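Local coordinates for PbSGBP-B lipoprotein (Prevotella bryantii B14, PDB 6D2Y), which probably binds polysaccharide as a surface glycan-binding lipoprotein of a polysaccharide utilization locus and carries a bound magnesium ion, at residues T39-R44 / V67-K72; T63-G68 / D93-V98; L78-A83 / E103-V108; D110-I115 / I122-Q127. All coordinates share one frame; numbering follows the deposited sequence.

Interaction 1 (T39-R44 / V67-K72); sequences TVYYIR and VGDNLK
The carbonyl oxygen Val-67 O is gripped by two backbone amides in succession. Tyr-41 N reaches it at 2.6 Å, and Tyr-42 N reaches it at 3.2 Å in the carbonyl plane. Val-67 N answers with a bond to Tyr-42 O. Two residues of 39-44 thus face one residue of 67-72, which is a classic beta bulge. It sits where the chain turns a corner at Tyr-41, between the edge strand 39-45 and the central strand 63-69 of a three-stranded sheet.

Beyond the bulge, Thr-39 N bonds to Asp-69 O. Gly-68 CA donates a CA-H...O contact to Thr-39 O at 3.1 Å. The same CA stands over the face of the Tyr-41 ring, 4.2 Å from its centroid. That ring runs on to Asp-69, where Tyr-41 OH lies 2.9 Å from OD1; ring and carboxylate planes are 52° apart.

Val-67 packs against two side chains. Tyr-42 CG lies between the backbone N and the carbonyl carbon (chi1 59°), which brings the ring face over Val-67, with CB 3.9 Å from the centroid. Arg-44 lays one face of its guanidinium on Val-67 CG2, with NH1 at 3.6 Å. Backbone bonds therefore fix the bulge, while CH-pi contacts from glycine and valine hold the two tyrosine rings beside it.

Interaction 2 (T63-G68 / D93-V98); sequences TICLVG and DHTLIV
Strands 63-68 and 95-98 run antiparallel at 160°, their axes 4.4 Å apart at the closest. Ile-64 and Val-98 exchange two backbone bonds, and so do Leu-66 and Leu-96; Leu-66 N to Leu-96 O is the shortest of these at 2.6 Å. Gly-68 N adds a longer bond to His-94 O.

On one face, a chi1 of 178° carries Cys-65 SG to Ile-97 CG1, 3.6 Å away. Thr-95 CB is a second, longer neighbour of Cys-65 SG at 4.1 Å. Near the strand end, Thr-63 CG2 meets Ile-97 CG2 at 3.6 Å, the two side chains slanting across each other. Thr-95 OG1 hydrogen-bonds to Thr-92.

The other face is wholly aliphatic. Leu-66 and Leu-96 lie side by side and point the same way, CB to CB 4.1 Å. Leu-66 CD1 also reaches Val-98 CG1. This face turns to Phe-79, Met-112 and Met-114 of the second sheet, as in a beta sandwich.

Interaction 3 (L78-A83 / E103-V108); sequences LFNDQA and EIPSVV
A type II' beta turn from Phe-79 to Gln-82 joins strand 74-79 to the short strand 82-83, and its tip rests on the loop 103-108. Phe-79 and Gln-82 close the turn with a backbone bond in each direction. All three residues Asn-80, Asp-81 and Gln-82 direct their CB atoms toward the loop.

Asp-81 carries the polar part. Its OD2 accepts Val-107 N at 3.1 Å, in a nearly straight bond that arrives from above the carboxylate plane. Ser-106 N gives the same oxygen a second bond, bent and weak. Asp-81 OD1 takes Gln-82 NE2 at 2.9 Å, from the face opposite to that used by Val-107 N. Gln-82 folds back to make this bond because its chain is bent at chi2 (-59°). Both carboxylate oxygens are therefore engaged, and the rotation of the group is fixed.

Asn-80 supplies the apolar part with its CB, which sits on Pro-105 CB at 3.6 Å. Its OD1 accepts the amides of Thr-109 and Asp-110, just past the loop segment. Tyr-159 binds Pro-105 O, and Asn-161 binds Val-108 O; both belong to the part of the chain assigned to an IPT/TIG domain. Gln-82 OE1 lies 3.3 Å from Glu-103 CB, while the Glu-103 carboxylate leads away.

Interaction 4 (D110-I115 / I122-Q127); sequences DKMYMI and IPYDFQ
Lys-111 runs extended through chi2 and chi3 and bends only at chi4 (-56°), which turns NZ onto Asp-125. The salt bridge from Lys-111 NZ to Asp-125 OD1 is 2.7 Å long and meets the carboxylate from above its plane. The two side chains lie alongside each other. Pro-123 CB follows on the same face, 4.0 Å from Tyr-113 CD1, and Tyr-113 OH bonds to Thr-109.

Strands 111-115 and 122-125 form an antiparallel beta hairpin. Met-112 pairs with Tyr-124 and Met-114 with Ile-122, each through two backbone bonds. Met-112 N to Tyr-124 O is nearly straight at 2.7 Å.

On the opposite face lie the selenomethionines. With Tyr-124 they pack on Val-40, Ile-43 and Leu-66 of the other sheet. Met-112 CE touches Tyr-124 CD1 at 3.7 Å, and Met-114 SE lies 4.4 Å from Ile-122 CG2. At the open end of the hairpin, Phe-126 N bonds to Asp-110 O. A water donates to Phe-126 O at 2.7 Å and more weakly to Lys-111 O. Asp-110 OD2 makes a salt bridge to Lys-206.

How the interactions relate
Interactions 1 and 2 share strand 63-69 and flank it on its two edges in a three-stranded sheet. Interaction 4 lies within the facing five-stranded sheet; interaction 3 joins a turn of that sheet to a loop. The core lies between the sheets. There Val-40 and Ile-43 of interaction 1 and Leu-66 of interaction 2 pack on Met-112, Met-114 or Tyr-124 of interaction 4. Phe-79 carries the core on to interaction 3 by touching Ile-64. Chemistry changes toward the outside. Interaction 1 has tyrosine rings there, interaction 4 a salt bridge. Interaction 3 differs most: a carboxylate binds loop amides, with no strand pairing between its segments.

Interaction 1 (T39-R44 / V67-K72)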
loop_
_atom_site.group_PDB
_atom_site.type_symbol
_atom_site.label_atom_id
_atom_site.label_comp_id
_atom_site.label_asym_id
_atom_site.label_seq_id
_atom_site.Cartn_x
_atom_site.Cartn_y
_atom_site.Cartn_z
ATOM N N THR A 39 -19.223 41.404 -16.366
ATOM C CA THR A 39 -18.810 41.481 -14.974
ATOM C C THR A 39 -19.438 40.330 -14.197
ATOM O O THR A 39 -20.463 39.776 -14.596
ATOM C CB THR A 39 -19.216 42.821 -14.342
ATOM O OG1 THR A 39 -20.632 42.836 -14.114
ATOM C CG2 THR A 39 -18.846 43.980 -15.256
ATOM N N VAL A 40 -18.808 39.967 -13.080
ATOM C CA VAL A 40 -19.312 38.918 -12.197
ATOM C C VAL A 40 -19.363 39.461 -10.780
ATOM O O VAL A 40 -18.325 39.811 -10.207
ATOM C CB VAL A 40 -18.454 37.645 -12.247
ATOM C CG1 VAL A 40 -18.766 36.755 -11.051
ATOM C CG2 VAL A 40 -18.733 36.894 -13.513
ATOM N N TYR A 41 -20.565 39.513 -10.211
ATOM C CA TYR A 41 -20.707 39.980 -8.838
ATOM C C TYR A 41 -20.346 38.880 -7.847
ATOM O O TYR A 41 -19.672 39.142 -6.845
ATOM C CB TYR A 41 -22.133 40.483 -8.602
ATOM C CG TYR A 41 -22.582 41.573 -9.559
ATOM C CD1 TYR A 41 -23.927 41.890 -9.690
ATOM C CD2 TYR A 41 -21.664 42.296 -10.317
ATOM C CE1 TYR A 41 -24.346 42.882 -10.556
ATOM C CE2 TYR A 41 -22.075 43.289 -11.186
ATOM C CZ TYR A 41 -23.417 43.577 -11.299
ATOM O OH TYR A 41 -23.831 44.567 -12.159
ATOM N N TYR A 42 -20.775 37.649 -8.117
ATOM C CA TYR A 42 -20.396 36.496 -7.309
ATOM C C TYR A 42 -20.770 35.234 -8.074
ATOM O O TYR A 42 -21.415 35.287 -9.125
ATOM C CB TYR A 42 -21.055 36.523 -5.926
ATOM C CG TYR A 42 -22.568 36.539 -5.929
ATOM C CD1 TYR A 42 -23.297 35.357 -5.975
ATOM C CD2 TYR A 42 -23.267 37.738 -5.864
ATOM C CE1 TYR A 42 -24.680 35.370 -5.969
ATOM C CE2 TYR A 42 -24.651 37.758 -5.858
ATOM C CZ TYR A 42 -25.352 36.573 -5.912
ATOM O OH TYR A 42 -26.729 36.590 -5.906
ATOM N N ILE A 43 -20.347 34.094 -7.532
ATOM C CA ILE A 43 -20.628 32.782 -8.104
ATOM C C ILE A 43 -21.350 31.950 -7.057
ATOM O O ILE A 43 -20.882 31.832 -5.919
ATOM C CB ILE A 43 -19.342 32.074 -8.567
ATOM C CG1 ILE A 43 -18.540 32.980 -9.501
ATOM C CG2 ILE A 43 -19.677 30.743 -9.233
ATOM C CD1 ILE A 43 -17.607 32.229 -10.415
ATOM N N ARG A 44 -22.481 31.372 -7.441
ATOM C CA ARG A 44 -23.311 30.561 -6.566
ATOM C C ARG A 44 -23.485 29.165 -7.153
ATOM O O ARG A 44 -23.300 28.961 -8.359
ATOM C CB ARG A 44 -24.684 31.219 -6.358
ATOM C CG ARG A 44 -25.695 30.918 -7.452
ATOM C CD ARG A 44 -26.939 31.783 -7.320
ATOM N NE ARG A 44 -27.813 31.659 -8.484
ATOM C CZ ARG A 44 -28.602 32.629 -8.934
ATOM N NH1 ARG A 44 -28.632 33.803 -8.318
ATOM N NH2 ARG A 44 -29.363 32.425 -10.003
ATOM N N VAL A 67 -23.117 35.180 -11.427
ATOM C CA VAL A 67 -24.096 36.224 -11.150
ATOM C C VAL A 67 -23.420 37.558 -11.450
ATOM O O VAL A 67 -22.655 38.078 -10.631
ATOM C CB VAL A 67 -24.625 36.170 -9.712
ATOM C CG1 VAL A 67 -25.482 37.391 -9.413
ATOM C CG2 VAL A 67 -25.430 34.897 -9.504
ATOM N N GLY A 68 -23.692 38.102 -12.631
ATOM C CA GLY A 68 -23.134 39.368 -13.061
ATOM C C GLY A 68 -24.041 40.016 -14.085
ATOM O O GLY A 68 -25.217 39.656 -14.163
ATOM N N ASP A 69 -23.537 40.981 -14.852
ATOM C CA ASP A 69 -24.314 41.622 -15.906
ATOM C C ASP A 69 -23.547 41.567 -17.222
ATOM O O ASP A 69 -22.326 41.388 -17.248
ATOM C CB ASP A 69 -24.666 43.092 -15.578
ATOM C CG ASP A 69 -25.513 43.244 -14.310
ATOM O OD1 ASP A 69 -26.002 44.366 -14.068
ATOM O OD2 ASP A 69 -25.689 42.274 -13.547
ATOM N N ASN A 70 -24.292 41.729 -18.322
ATOM C CA ASN A 70 -23.755 41.614 -19.684
ATOM C C ASN A 70 -23.019 40.294 -19.879
ATOM O O ASN A 70 -22.004 40.219 -20.573
ATOM C CB ASN A 70 -22.850 42.797 -20.034
ATOM C CG ASN A 70 -23.591 44.113 -20.031
ATOM O OD1 ASN A 70 -24.814 44.148 -20.133
ATOM N ND2 ASN A 70 -22.848 45.211 -19.933
ATOM N N LEU A 71 -23.560 39.233 -19.277
ATOM C CA LEU A 71 -22.909 37.931 -19.331
ATOM C C LEU A 71 -22.996 37.289 -20.709
ATOM O O LEU A 71 -22.256 36.339 -20.983
ATOM C CB LEU A 71 -23.514 37.002 -18.276
ATOM C CG LEU A 71 -23.173 37.342 -16.824
ATOM C CD1 LEU A 71 -23.577 36.208 -15.896
ATOM C CD2 LEU A 71 -21.692 37.656 -16.678
ATOM N N LYS A 72 -23.870 37.777 -21.585
ATOM C CA LYS A 72 -23.937 37.218 -22.927
ATOM C C LYS A 72 -22.912 37.831 -23.874
ATOM O O LYS A 72 -22.881 37.461 -25.053
ATOM C CB LYS A 72 -25.356 37.369 -23.480
ATOM C CG LYS A 72 -26.346 36.432 -22.801
ATOM C CD LYS A 72 -27.781 36.924 -22.898
ATOM C CE LYS A 72 -28.385 36.620 -24.257
ATOM N NZ LYS A 72 -28.206 37.747 -25.213
#

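Interaction 2 (T63-G68 / D93-V98)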
loop_
_atom_site.group_PDB
_atom_site.type_symbol
_atom_site.label_atom_id
_atom_site.label_comp_id
_atom_site.label_asym_id
_atom_site.label_seq_id
_atom_site.Cartn_x
_atom_site.Cartn_y
_atom_site.Cartn_z
ATOM N N THR A 63 -20.907 22.100 -11.421
ATOM C CA THR A 63 -21.715 23.055 -12.167
ATOM C C THR A 63 -21.961 24.278 -11.292
ATOM O O THR A 63 -22.553 24.167 -10.213
ATOM C CB THR A 63 -23.034 22.422 -12.608
ATOM O OG1 THR A 63 -22.769 21.182 -13.275
ATOM C CG2 THR A 63 -23.774 23.345 -13.559
ATOM N N ILE A 64 -21.497 25.440 -11.752
ATOM C CA ILE A 64 -21.612 26.687 -11.011
ATOM C C ILE A 64 -22.430 27.674 -11.834
ATOM O O ILE A 64 -22.624 27.507 -13.040
ATOM C CB ILE A 64 -20.232 27.282 -10.661
ATOM C CG1 ILE A 64 -19.471 27.646 -11.938
ATOM C CG2 ILE A 64 -19.430 26.307 -9.817
ATOM C CD1 ILE A 64 -18.112 28.257 -11.685
ATOM N N CYS A 65 -22.911 28.718 -11.160
ATOM C CA CYS A 65 -23.729 29.746 -11.795
ATOM C C CYS A 65 -23.125 31.113 -11.517
ATOM O O CYS A 65 -22.986 31.510 -10.355
ATOM C CB CYS A 65 -25.175 29.693 -11.300
ATOM S SG CYS A 65 -26.218 30.986 -12.008
ATOM N N LEU A 66 -22.779 31.830 -12.582
ATOM C CA LEU A 66 -22.236 33.175 -12.462
ATOM C C LEU A 66 -23.363 34.178 -12.266
ATOM O O LEU A 66 -24.438 34.053 -12.859
ATOM C CB LEU A 66 -21.427 33.539 -13.707
ATOM C CG LEU A 66 -19.973 33.069 -13.845
ATOM C CD1 LEU A 66 -19.795 31.592 -13.548
ATOM C CD2 LEU A 66 -19.473 33.372 -15.242
ATOM N N VAL A 67 -23.117 35.180 -11.427
ATOM C CA VAL A 67 -24.096 36.224 -11.150
ATOM C C VAL A 67 -23.420 37.558 -11.450
ATOM O O VAL A 67 -22.655 38.078 -10.631
ATOM C CB VAL A 67 -24.625 36.170 -9.712
ATOM C CG1 VAL A 67 -25.482 37.391 -9.413
ATOM C CG2 VAL A 67 -25.430 34.897 -9.504
ATOM N N GLY A 68 -23.692 38.102 -12.631
ATOM C CA GLY A 68 -23.134 39.368 -13.061
ATOM C C GLY A 68 -24.041 40.016 -14.085
ATOM O O GLY A 68 -25.217 39.656 -14.163
ATOM N N ASP A 93 -28.425 37.370 -19.562
ATOM C CA ASP A 93 -27.485 38.473 -19.430
ATOM C C ASP A 93 -27.135 38.774 -17.980
ATOM O O ASP A 93 -26.269 39.621 -17.727
ATOM C CB ASP A 93 -28.036 39.728 -20.112
ATOM C CG ASP A 93 -26.945 40.555 -20.769
ATOM O OD1 ASP A 93 -26.162 39.984 -21.564
ATOM O OD2 ASP A 93 -26.872 41.768 -20.496
ATOM N N HIS A 94 -27.765 38.091 -17.023
ATOM C CA HIS A 94 -27.430 38.239 -15.618
ATOM C C HIS A 94 -27.021 36.939 -14.943
ATOM O O HIS A 94 -26.520 36.984 -13.813
ATOM C CB HIS A 94 -28.605 38.858 -14.844
ATOM C CG HIS A 94 -29.017 40.203 -15.353
ATOM N ND1 HIS A 94 -28.123 41.241 -15.508
ATOM C CD2 HIS A 94 -30.222 40.683 -15.744
ATOM C CE1 HIS A 94 -28.758 42.301 -15.974
ATOM N NE2 HIS A 94 -30.033 41.990 -16.124
ATOM N N THR A 95 -27.226 35.790 -15.586
ATOM C CA THR A 95 -26.803 34.504 -15.050
ATOM C C THR A 95 -26.187 33.671 -16.162
ATOM O O THR A 95 -26.722 33.605 -17.271
ATOM C CB THR A 95 -27.969 33.724 -14.426
ATOM O OG1 THR A 95 -28.948 33.441 -15.434
ATOM C CG2 THR A 95 -28.612 34.510 -13.292
ATOM N N LEU A 96 -25.062 33.035 -15.851
ATOM C CA LEU A 96 -24.418 32.079 -16.742
ATOM C C LEU A 96 -24.095 30.834 -15.932
ATOM O O LEU A 96 -23.442 30.923 -14.886
ATOM C CB LEU A 96 -23.145 32.661 -17.374
ATOM C CG LEU A 96 -22.409 31.851 -18.450
ATOM C CD1 LEU A 96 -21.604 32.781 -19.336
ATOM C CD2 LEU A 96 -21.490 30.793 -17.862
ATOM N N ILE A 97 -24.548 29.680 -16.416
ATOM C CA ILE A 97 -24.333 28.399 -15.753
ATOM C C ILE A 97 -23.368 27.590 -16.608
ATOM O O ILE A 97 -23.657 27.290 -17.773
ATOM C CB ILE A 97 -25.655 27.652 -15.522
ATOM C CG1 ILE A 97 -26.556 28.456 -14.586
ATOM C CG2 ILE A 97 -25.397 26.263 -14.949
ATOM C CD1 ILE A 97 -27.934 27.854 -14.388
ATOM N N VAL A 98 -22.211 27.260 -16.036
ATOM C CA VAL A 98 -21.161 26.518 -16.721
ATOM C C VAL A 98 -20.565 25.513 -15.744
ATOM O O VAL A 98 -20.536 25.736 -14.531
ATOM C CB VAL A 98 -20.074 27.467 -17.284
ATOM C CG1 VAL A 98 -19.350 28.199 -16.159
ATOM C CG2 VAL A 98 -19.084 26.714 -18.167
#

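Interaction 3 (L78-A83 / E103-V108)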
loop_
_atom_site.group_PDB
_atom_site.type_symbol
_atom_site.label_atom_id
_atom_site.label_comp_id
_atom_site.label_asym_id
_atom_site.label_seq_id
_atom_site.Cartn_x
_atom_site.Cartn_y
_atom_site.Cartn_z
ATOM N N LEU A 78 -12.377 30.005 -19.858
ATOM C CA LEU A 78 -11.348 29.046 -19.488
ATOM C C LEU A 78 -11.136 29.075 -17.986
ATOM O O LEU A 78 -10.960 30.149 -17.402
ATOM C CB LEU A 78 -10.026 29.336 -20.185
ATOM C CG LEU A 78 -10.014 29.061 -21.677
ATOM C CD1 LEU A 78 -10.209 30.398 -22.355
ATOM C CD2 LEU A 78 -8.683 28.406 -22.103
ATOM N N PHE A 79 -11.153 27.898 -17.373
ATOM C CA PHE A 79 -10.691 27.710 -16.005
ATOM C C PHE A 79 -9.218 27.324 -16.071
ATOM O O PHE A 79 -8.880 26.231 -16.541
ATOM C CB PHE A 79 -11.518 26.631 -15.315
ATOM C CG PHE A 79 -12.915 27.057 -14.988
ATOM C CD1 PHE A 79 -13.930 26.953 -15.928
ATOM C CD2 PHE A 79 -13.217 27.560 -13.737
ATOM C CE1 PHE A 79 -15.222 27.344 -15.620
ATOM C CE2 PHE A 79 -14.503 27.952 -13.422
ATOM C CZ PHE A 79 -15.507 27.844 -14.364
ATOM N N ASN A 80 -8.344 28.223 -15.614
ATOM C CA ASN A 80 -6.892 28.081 -15.769
ATOM C C ASN A 80 -6.610 27.956 -17.261
ATOM O O ASN A 80 -6.929 28.898 -18.007
ATOM C CB ASN A 80 -6.390 26.927 -14.899
ATOM C CG ASN A 80 -6.761 27.095 -13.446
ATOM O OD1 ASN A 80 -6.223 27.959 -12.743
ATOM N ND2 ASN A 80 -7.677 26.258 -12.980
ATOM N N ASP A 81 -6.053 26.847 -17.741
ATOM C CA ASP A 81 -5.803 26.644 -19.160
ATOM C C ASP A 81 -6.803 25.687 -19.795
ATOM O O ASP A 81 -6.593 25.244 -20.928
ATOM C CB ASP A 81 -4.377 26.133 -19.373
ATOM C CG ASP A 81 -4.064 24.904 -18.530
ATOM O OD1 ASP A 81 -4.977 24.398 -17.846
ATOM O OD2 ASP A 81 -2.903 24.448 -18.549
ATOM N N GLN A 82 -7.878 25.353 -19.089
ATOM C CA GLN A 82 -8.869 24.399 -19.567
ATOM C C GLN A 82 -10.098 25.154 -20.052
ATOM O O GLN A 82 -10.715 25.902 -19.286
ATOM C CB GLN A 82 -9.243 23.411 -18.464
ATOM C CG GLN A 82 -8.061 22.635 -17.910
ATOM C CD GLN A 82 -7.339 21.834 -18.976
ATOM O OE1 GLN A 82 -7.959 21.089 -19.736
ATOM N NE2 GLN A 82 -6.021 21.989 -19.043
ATOM N N ALA A 83 -10.452 24.954 -21.318
ATOM C CA ALA A 83 -11.617 25.611 -21.886
ATOM C C ALA A 83 -12.893 24.916 -21.433
ATOM O O ALA A 83 -12.975 23.684 -21.412
ATOM C CB ALA A 83 -11.539 25.619 -23.414
ATOM N N GLU A 103 -10.471 18.120 -16.776
ATOM C CA GLU A 103 -9.037 17.884 -16.860
ATOM C C GLU A 103 -8.272 18.717 -15.838
ATOM O O GLU A 103 -8.642 19.855 -15.535
ATOM C CB GLU A 103 -8.532 18.190 -18.269
ATOM C CG GLU A 103 -8.992 17.187 -19.309
ATOM C CD GLU A 103 -8.674 15.758 -18.914
ATOM O OE1 GLU A 103 -7.541 15.504 -18.449
ATOM O OE2 GLU A 103 -9.558 14.890 -19.064
ATOM N N ILE A 104 -7.204 18.135 -15.310
ATOM C CA ILE A 104 -6.325 18.847 -14.376
ATOM C C ILE A 104 -5.566 19.932 -15.136
ATOM O O ILE A 104 -5.004 19.653 -16.209
ATOM C CB ILE A 104 -5.358 17.866 -13.708
ATOM C CG1 ILE A 104 -6.039 17.149 -12.540
ATOM C CG2 ILE A 104 -4.099 18.583 -13.232
ATOM C CD1 ILE A 104 -5.606 15.712 -12.377
ATOM N N PRO A 105 -5.523 21.165 -14.640
ATOM C CA PRO A 105 -4.785 22.217 -15.351
ATOM C C PRO A 105 -3.280 22.008 -15.257
ATOM O O PRO A 105 -2.747 21.665 -14.199
ATOM C CB PRO A 105 -5.217 23.499 -14.631
ATOM C CG PRO A 105 -5.597 23.038 -13.250
ATOM C CD PRO A 105 -6.193 21.671 -13.429
ATOM N N SER A 106 -2.592 22.226 -16.384
ATOM C CA SER A 106 -1.139 22.073 -16.412
ATOM C C SER A 106 -0.434 23.307 -15.860
ATOM O O SER A 106 0.579 23.186 -15.165
ATOM C CB SER A 106 -0.661 21.783 -17.835
ATOM O OG SER A 106 -0.949 20.442 -18.197
ATOM N N VAL A 107 -0.939 24.500 -16.167
ATOM C CA VAL A 107 -0.473 25.750 -15.573
ATOM C C VAL A 107 -1.656 26.353 -14.822
ATOM O O VAL A 107 -2.694 26.665 -15.418
ATOM C CB VAL A 107 0.098 26.711 -16.628
ATOM C CG1 VAL A 107 -0.837 26.827 -17.816
ATOM C CG2 VAL A 107 0.359 28.087 -16.004
ATOM N N VAL A 108 -1.530 26.465 -13.502
ATOM C CA VAL A 108 -2.613 26.926 -12.642
ATOM C C VAL A 108 -2.372 28.386 -12.286
ATOM O O VAL A 108 -1.276 28.762 -11.852
ATOM C CB VAL A 108 -2.732 26.046 -11.383
ATOM C CG1 VAL A 108 -1.396 25.914 -10.667
ATOM C CG2 VAL A 108 -3.787 26.601 -10.429
#

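Interaction 4 (D110-I115 / I122-Q127)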
loop_
_atom_site.group_PDB
_atom_site.type_symbol
_atom_site.label_atom_id
_atom_site.label_comp_id
_atom_site.label_asym_id
_atom_site.label_seq_id
_atom_site.Cartn_x
_atom_site.Cartn_y
_atom_site.Cartn_z
ATOM N N ASP A 110 -5.335 30.136 -10.829
ATOM C CA ASP A 110 -6.460 30.436 -9.943
ATOM C C ASP A 110 -7.272 31.613 -10.476
ATOM O O ASP A 110 -7.588 32.568 -9.763
ATOM C CB ASP A 110 -5.984 30.694 -8.512
ATOM C CG ASP A 110 -5.529 29.426 -7.812
ATOM O OD1 ASP A 110 -5.860 28.319 -8.291
ATOM O OD2 ASP A 110 -4.844 29.538 -6.775
ATOM N N LYS A 111 -7.598 31.540 -11.763
ATOM C CA LYS A 111 -8.428 32.537 -12.414
ATOM C C LYS A 111 -9.309 31.853 -13.446
ATOM O O LYS A 111 -8.913 30.853 -14.053
ATOM C CB LYS A 111 -7.580 33.633 -13.089
ATOM C CG LYS A 111 -6.791 34.494 -12.108
ATOM C CD LYS A 111 -5.832 35.443 -12.802
ATOM C CE LYS A 111 -4.861 36.058 -11.802
ATOM N NZ LYS A 111 -5.571 36.758 -10.697
HETATM N N MSE A 112 -10.512 32.386 -13.620
HETATM C CA MSE A 112 -11.393 31.977 -14.711
HETATM C C MSE A 112 -11.409 33.108 -15.733
HETATM O O MSE A 112 -11.813 34.226 -15.417
HETATM C CB MSE A 112 -12.806 31.682 -14.199
HETATM C CG MSE A 112 -13.938 31.998 -15.180
HETATM SE SE MSE A 112 -15.691 31.409 -14.525
HETATM C CE MSE A 112 -16.182 32.988 -13.549
ATOM N N TYR A 113 -10.949 32.827 -16.945
ATOM C CA TYR A 113 -10.798 33.852 -17.967
ATOM C C TYR A 113 -12.066 33.925 -18.805
ATOM O O TYR A 113 -12.493 32.923 -19.386
ATOM C CB TYR A 113 -9.582 33.567 -18.846
ATOM C CG TYR A 113 -8.294 33.432 -18.067
ATOM C CD1 TYR A 113 -7.505 34.538 -17.781
ATOM C CD2 TYR A 113 -7.869 32.192 -17.610
ATOM C CE1 TYR A 113 -6.327 34.414 -17.065
ATOM C CE2 TYR A 113 -6.697 32.059 -16.893
ATOM C CZ TYR A 113 -5.929 33.172 -16.624
ATOM O OH TYR A 113 -4.758 33.049 -15.912
HETATM N N MSE A 114 -12.667 35.106 -18.865
HETATM C CA MSE A 114 -13.809 35.320 -19.738
HETATM C C MSE A 114 -13.353 36.014 -21.007
HETATM O O MSE A 114 -12.691 37.055 -20.942
HETATM C CB MSE A 114 -14.876 36.144 -19.034
HETATM C CG MSE A 114 -15.041 35.787 -17.579
HETATM SE SE MSE A 114 -16.101 37.109 -16.642
HETATM C CE MSE A 114 -17.707 36.082 -16.593
ATOM N N ILE A 115 -13.693 35.437 -22.159
ATOM C CA ILE A 115 -13.267 35.957 -23.455
ATOM C C ILE A 115 -14.485 36.480 -24.206
ATOM O O ILE A 115 -15.467 35.754 -24.408
ATOM C CB ILE A 115 -12.522 34.913 -24.303
ATOM C CG1 ILE A 115 -11.300 34.338 -23.579
ATOM C CG2 ILE A 115 -12.074 35.546 -25.604
ATOM C CD1 ILE A 115 -10.758 33.081 -24.228
ATOM N N ILE A 122 -10.850 38.851 -19.753
ATOM C CA ILE A 122 -11.261 39.460 -18.490
ATOM C C ILE A 122 -11.135 38.414 -17.388
ATOM O O ILE A 122 -11.945 37.479 -17.324
ATOM C CB ILE A 122 -12.689 40.018 -18.580
ATOM C CG1 ILE A 122 -12.718 41.264 -19.466
ATOM C CG2 ILE A 122 -13.214 40.359 -17.204
ATOM C CD1 ILE A 122 -13.425 41.056 -20.781
ATOM N N PRO A 123 -10.135 38.521 -16.511
ATOM C CA PRO A 123 -9.907 37.464 -15.518
ATOM C C PRO A 123 -10.676 37.673 -14.221
ATOM O O PRO A 123 -10.690 38.773 -13.660
ATOM C CB PRO A 123 -8.396 37.540 -15.287
ATOM C CG PRO A 123 -8.086 38.992 -15.465
ATOM C CD PRO A 123 -9.062 39.531 -16.496
ATOM N N TYR A 124 -11.316 36.613 -13.740
ATOM C CA TYR A 124 -12.000 36.608 -12.452
ATOM C C TYR A 124 -11.323 35.572 -11.568
ATOM O O TYR A 124 -11.284 34.388 -11.919
ATOM C CB TYR A 124 -13.489 36.298 -12.626
ATOM C CG TYR A 124 -14.258 36.135 -11.333
ATOM C CD1 TYR A 124 -14.537 34.876 -10.825
ATOM C CD2 TYR A 124 -14.716 37.244 -10.631
ATOM C CE1 TYR A 124 -15.242 34.721 -9.645
ATOM C CE2 TYR A 124 -15.425 37.099 -9.454
ATOM C CZ TYR A 124 -15.684 35.835 -8.966
ATOM O OH TYR A 124 -16.386 35.682 -7.793
ATOM N N ASP A 125 -10.771 36.019 -10.440
ATOM C CA ASP A 125 -10.056 35.120 -9.542
ATOM C C ASP A 125 -10.986 34.028 -9.030
ATOM O O ASP A 125 -12.020 34.316 -8.420
ATOM C CB ASP A 125 -9.463 35.904 -8.373
ATOM C CG ASP A 125 -8.365 36.852 -8.802
ATOM O OD1 ASP A 125 -8.201 37.064 -10.022
ATOM O OD2 ASP A 125 -7.665 37.386 -7.917
ATOM N N PHE A 126 -10.614 32.774 -9.280
ATOM C CA PHE A 126 -11.443 31.631 -8.915
ATOM C C PHE A 126 -10.574 30.383 -8.941
ATOM O O PHE A 126 -9.847 30.156 -9.913
ATOM C CB PHE A 126 -12.630 31.486 -9.875
ATOM C CG PHE A 126 -13.628 30.445 -9.459
ATOM C CD1 PHE A 126 -13.615 29.184 -10.036
ATOM C CD2 PHE A 126 -14.587 30.725 -8.499
ATOM C CE1 PHE A 126 -14.533 28.224 -9.662
ATOM C CE2 PHE A 126 -15.509 29.767 -8.118
ATOM C CZ PHE A 126 -15.481 28.515 -8.700
ATOM N N GLN A 127 -10.648 29.583 -7.881
ATOM C CA GLN A 127 -9.798 28.411 -7.733
ATOM C C GLN A 127 -10.542 27.153 -8.156
ATOM O O GLN A 127 -11.734 26.997 -7.874
ATOM C CB GLN A 127 -9.317 28.262 -6.288
ATOM C CG GLN A 127 -8.793 29.546 -5.671
ATOM C CD GLN A 127 -8.564 29.417 -4.179
ATOM O OE1 GLN A 127 -7.515 28.950 -3.741
ATOM N NE2 GLN A 127 -9.550 29.831 -3.390
HETATM O O HOH W 1 -10.366 28.798 -12.231
#